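Local coordinates for valine-pyruvate aminotransferase (Salmonella typhimurium, PDB 3G7Q), which transfers the amino group of valine to pyruvate with the help of pyridoxal 5'-phosphate, yielding alanine and 3-methyl-2-oxobutanoate, at residues 347-352 with 411-416. Residues are numbered along the deposited sequence; the frame is centred on the assembly and turned at random.
Sequences KDLPIT and ERAWRE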
ATOM      1  N   LYS A 347     -21.731 -14.703  29.049  1.00 29.21           N
ATOM      2  CA  LYS A 347     -22.279 -13.760  30.045  1.00 31.19           C
ATOM      3  C   LYS A 347     -21.931 -14.154  31.474  1.00 31.80           C
ATOM      4  O   LYS A 347     -22.120 -15.285  31.867  1.00 35.17           O
ATOM      5  CB  LYS A 347     -23.794 -13.543  29.874  1.00 34.50           C
ATOM      6  CG  LYS A 347     -24.394 -12.500  30.845  1.00 35.60           C
ATOM      7  CD  LYS A 347     -25.817 -12.032  30.455  1.00 35.63           C
ATOM      8  CE  LYS A 347     -26.314 -10.924  31.416  1.00 40.45           C
ATOM      9  NZ  LYS A 347     -26.459 -11.447  32.798  1.00 45.88           N
ATOM     10  N   ASP A 348     -21.352 -13.200  32.196  1.00 34.30           N
ATOM     11  CA  ASP A 348     -20.926 -13.386  33.588  1.00 35.65           C
ATOM     12  C   ASP A 348     -19.843 -14.478  33.763  1.00 36.74           C
ATOM     13  O   ASP A 348     -19.680 -15.008  34.870  1.00 36.84           O
ATOM     14  CB  ASP A 348     -22.133 -13.643  34.516  1.00 37.34           C
ATOM     15  CG  ASP A 348     -23.169 -12.541  34.438  1.00 36.43           C
ATOM     16  OD1 ASP A 348     -22.804 -11.350  34.328  1.00 42.51           O
ATOM     17  OD2 ASP A 348     -24.350 -12.876  34.465  1.00 44.86           O
ATOM     18  N   LEU A 349     -19.104 -14.813  32.699  1.00 32.07           N
ATOM     19  CA  LEU A 349     -18.003 -15.777  32.808  1.00 30.46           C
ATOM     20  C   LEU A 349     -17.165 -15.385  34.017  1.00 28.85           C
ATOM     21  O   LEU A 349     -16.815 -14.207  34.192  1.00 28.88           O
ATOM     22  CB  LEU A 349     -17.115 -15.733  31.551  1.00 29.69           C
ATOM     23  CG  LEU A 349     -16.064 -16.833  31.370  1.00 28.89           C
ATOM     24  CD1 LEU A 349     -16.756 -18.190  31.227  1.00 29.50           C
ATOM     25  CD2 LEU A 349     -15.172 -16.549  30.137  1.00 28.37           C
ATOM     26  N   PRO A 350     -16.835 -16.349  34.905  1.00 29.00           N
ATOM     27  CA  PRO A 350     -16.067 -15.968  36.100  1.00 28.47           C
ATOM     28  C   PRO A 350     -14.543 -15.863  35.937  1.00 26.23           C
ATOM     29  O   PRO A 350     -13.819 -15.792  36.936  1.00 25.75           O
ATOM     30  CB  PRO A 350     -16.435 -17.077  37.112  1.00 30.36           C
ATOM     31  CG  PRO A 350     -16.740 -18.228  36.291  1.00 31.84           C
ATOM     32  CD  PRO A 350     -17.207 -17.763  34.931  1.00 30.29           C
ATOM     33  N   ILE A 351     -14.074 -15.881  34.695  1.00 26.19           N
ATOM     34  CA  ILE A 351     -12.701 -15.626  34.347  1.00 25.93           C
ATOM     35  C   ILE A 351     -12.759 -14.690  33.147  1.00 26.63           C
ATOM     36  O   ILE A 351     -13.815 -14.555  32.532  1.00 26.13           O
ATOM     37  CB  ILE A 351     -11.876 -16.902  33.959  1.00 25.30           C
ATOM     38  CG1 ILE A 351     -12.393 -17.595  32.693  1.00 28.12           C
ATOM     39  CG2 ILE A 351     -11.759 -17.877  35.179  1.00 26.85           C
ATOM     40  CD1 ILE A 351     -11.426 -18.657  32.187  1.00 27.19           C
ATOM     41  N   THR A 352     -11.640 -14.042  32.835  1.00 27.56           N
ATOM     42  CA  THR A 352     -11.615 -13.181  31.638  1.00 26.67           C
ATOM     43  C   THR A 352     -11.388 -13.990  30.368  1.00 27.51           C
ATOM     44  O   THR A 352     -10.852 -15.094  30.394  1.00 26.91           O
ATOM     45  CB  THR A 352     -10.505 -12.145  31.713  1.00 26.35           C
ATOM     46  OG1 THR A 352      -9.241 -12.811  31.627  1.00 27.76           O
ATOM     47  CG2 THR A 352     -10.587 -11.324  33.002  1.00 27.90           C
ATOM     48  N   GLU A 411     -17.058 -24.754  30.590  1.00 27.84           N
ATOM     49  CA  GLU A 411     -17.530 -25.591  31.698  1.00 29.76           C
ATOM     50  C   GLU A 411     -16.497 -25.626  32.800  1.00 28.41           C
ATOM     51  O   GLU A 411     -16.858 -25.546  33.971  1.00 29.89           O
ATOM     52  CB  GLU A 411     -17.829 -27.020  31.216  1.00 33.76           C
ATOM     53  CG  GLU A 411     -17.981 -28.102  32.276  1.00 41.91           C
ATOM     54  CD  GLU A 411     -19.148 -27.938  33.240  1.00 56.27           C
ATOM     55  OE1 GLU A 411     -20.098 -27.206  32.894  1.00 58.73           O
ATOM     56  OE2 GLU A 411     -19.126 -28.583  34.333  1.00 52.63           O
ATOM     57  N   ARG A 412     -15.234 -25.809  32.441  1.00 27.52           N
ATOM     58  CA  ARG A 412     -14.175 -25.825  33.441  1.00 27.72           C
ATOM     59  C   ARG A 412     -14.146 -24.521  34.256  1.00 26.27           C
ATOM     60  O   ARG A 412     -14.022 -24.569  35.476  1.00 27.09           O
ATOM     61  CB  ARG A 412     -12.804 -26.045  32.802  1.00 28.61           C
ATOM     62  CG  ARG A 412     -11.667 -26.119  33.797  1.00 33.65           C
ATOM     63  CD  ARG A 412     -10.321 -26.246  33.107  1.00 37.43           C
ATOM     64  NE  ARG A 412     -10.230 -27.456  32.306  1.00 51.52           N
ATOM     65  N   ALA A 413     -14.232 -23.373  33.581  1.00 27.27           N
ATOM     66  CA  ALA A 413     -14.219 -22.060  34.266  1.00 29.71           C
ATOM     67  C   ALA A 413     -15.368 -21.954  35.289  1.00 28.96           C
ATOM     68  O   ALA A 413     -15.187 -21.527  36.426  1.00 27.08           O
ATOM     69  CB  ALA A 413     -14.304 -20.922  33.228  1.00 28.20           C
ATOM     70  N   TRP A 414     -16.563 -22.354  34.874  1.00 27.68           N
ATOM     71  CA  TRP A 414     -17.732 -22.311  35.768  1.00 28.24           C
ATOM     72  C   TRP A 414     -17.639 -23.325  36.904  1.00 30.86           C
ATOM     73  O   TRP A 414     -18.151 -23.098  37.987  1.00 29.21           O
ATOM     74  CB  TRP A 414     -19.021 -22.522  34.983  1.00 30.36           C
ATOM     75  CG  TRP A 414     -19.482 -21.328  34.212  1.00 30.62           C
ATOM     76  CD1 TRP A 414     -19.262 -21.067  32.897  1.00 31.15           C
ATOM     77  CD2 TRP A 414     -20.207 -20.218  34.723  1.00 34.49           C
ATOM     78  NE1 TRP A 414     -19.850 -19.883  32.540  1.00 29.48           N
ATOM     79  CE2 TRP A 414     -20.439 -19.336  33.644  1.00 34.53           C
ATOM     80  CE3 TRP A 414     -20.707 -19.886  35.998  1.00 42.23           C
ATOM     81  CZ2 TRP A 414     -21.144 -18.135  33.790  1.00 39.08           C
ATOM     82  CZ3 TRP A 414     -21.403 -18.683  36.152  1.00 41.27           C
ATOM     83  CH2 TRP A 414     -21.617 -17.824  35.041  1.00 42.09           C
ATOM     84  N   ARG A 415     -16.931 -24.430  36.679  1.00 29.98           N
ATOM     85  CA  ARG A 415     -16.802 -25.465  37.684  1.00 32.12           C
ATOM     86  C   ARG A 415     -15.708 -25.186  38.693  1.00 30.08           C
ATOM     87  O   ARG A 415     -15.909 -25.390  39.881  1.00 33.75           O
ATOM     88  CB  ARG A 415     -16.478 -26.774  36.970  1.00 31.57           C
ATOM     89  CG  ARG A 415     -16.381 -28.004  37.820  1.00 38.79           C
ATOM     90  CD  ARG A 415     -16.099 -29.259  36.943  1.00 41.48           C
ATOM     91  NE  ARG A 415     -14.728 -29.278  36.386  1.00 50.02           N
ATOM     92  CZ  ARG A 415     -14.386 -29.291  35.085  1.00 53.34           C
ATOM     93  NH1 ARG A 415     -15.282 -29.375  34.115  1.00 41.45           N
ATOM     94  NH2 ARG A 415     -13.105 -29.306  34.741  1.00 56.51           N
ATOM     95  N   GLU A 416     -14.562 -24.713  38.208  0.80 28.01           N
ATOM     96  CA  GLU A 416     -13.388 -24.563  39.056  0.80 27.80           C
ATOM     97  C   GLU A 416     -12.506 -23.336  38.810  0.80 27.84           C
ATOM     98  O   GLU A 416     -11.427 -23.266  39.374  0.80 25.66           O
ATOM     99  CB  GLU A 416     -12.515 -25.828  38.910  0.80 30.05           C
ATOM    100  CG  GLU A 416     -11.962 -26.056  37.497  0.80 31.24           C
ATOM    101  CD  GLU A 416     -10.881 -27.134  37.399  0.80 33.05           C
ATOM    102  OE1 GLU A 416     -10.953 -28.112  38.168  0.80 37.40           O
ATOM    103  OE2 GLU A 416      -9.974 -27.010  36.525  0.80 40.43           O
TER
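The indole of Trp414 takes Pro350 over one face and the backbone oxygen of Lys347 at its edge. Pro350 CD sits 3.9 Å from the centroid of the six-membered ring of Trp414, 15° off the ring normal, a CH-pi contact in which a proline ring carbon next to the nitrogen is set above the pi cloud. In the plane of the indole, Lys347 O comes within 3.6 Å of Trp414 CZ2, while Asp348 O approaches Trp414 CH2 obliquely at 3.4 Å. No hydrogen bond crosses the contact; it is made of van der Waals and CH-pi contacts, with two carbonyl oxygens beside the indole. With CG anti to its carbonyl carbon (chi1 -77°), Trp414 points its six-membered ring toward the carbonyls of Lys347 and Asp348, crossing Pro350 at about a right angle, and Leu349 CD1 reaches the pyrrole side, 3.8 Å from Trp414 NE1. One residue earlier on the helix, the methyl of Ala413 meets Ile351 CD1 at 3.8 Å and Leu349 CD1 at 4.2 Å; Pro350 CG rests 3.6 Å from Ala413 O. Arg330 adds a cation-pi contact to Trp414, and Leu349 also packs on Leu356 of helix 353-362. In this aminotransferase of the class I and II family, a proline-on-tryptophan CH-pi contact thus joins helix 396-416, near its C-terminal end, to the connection between strand 341-345 and helix 353-362.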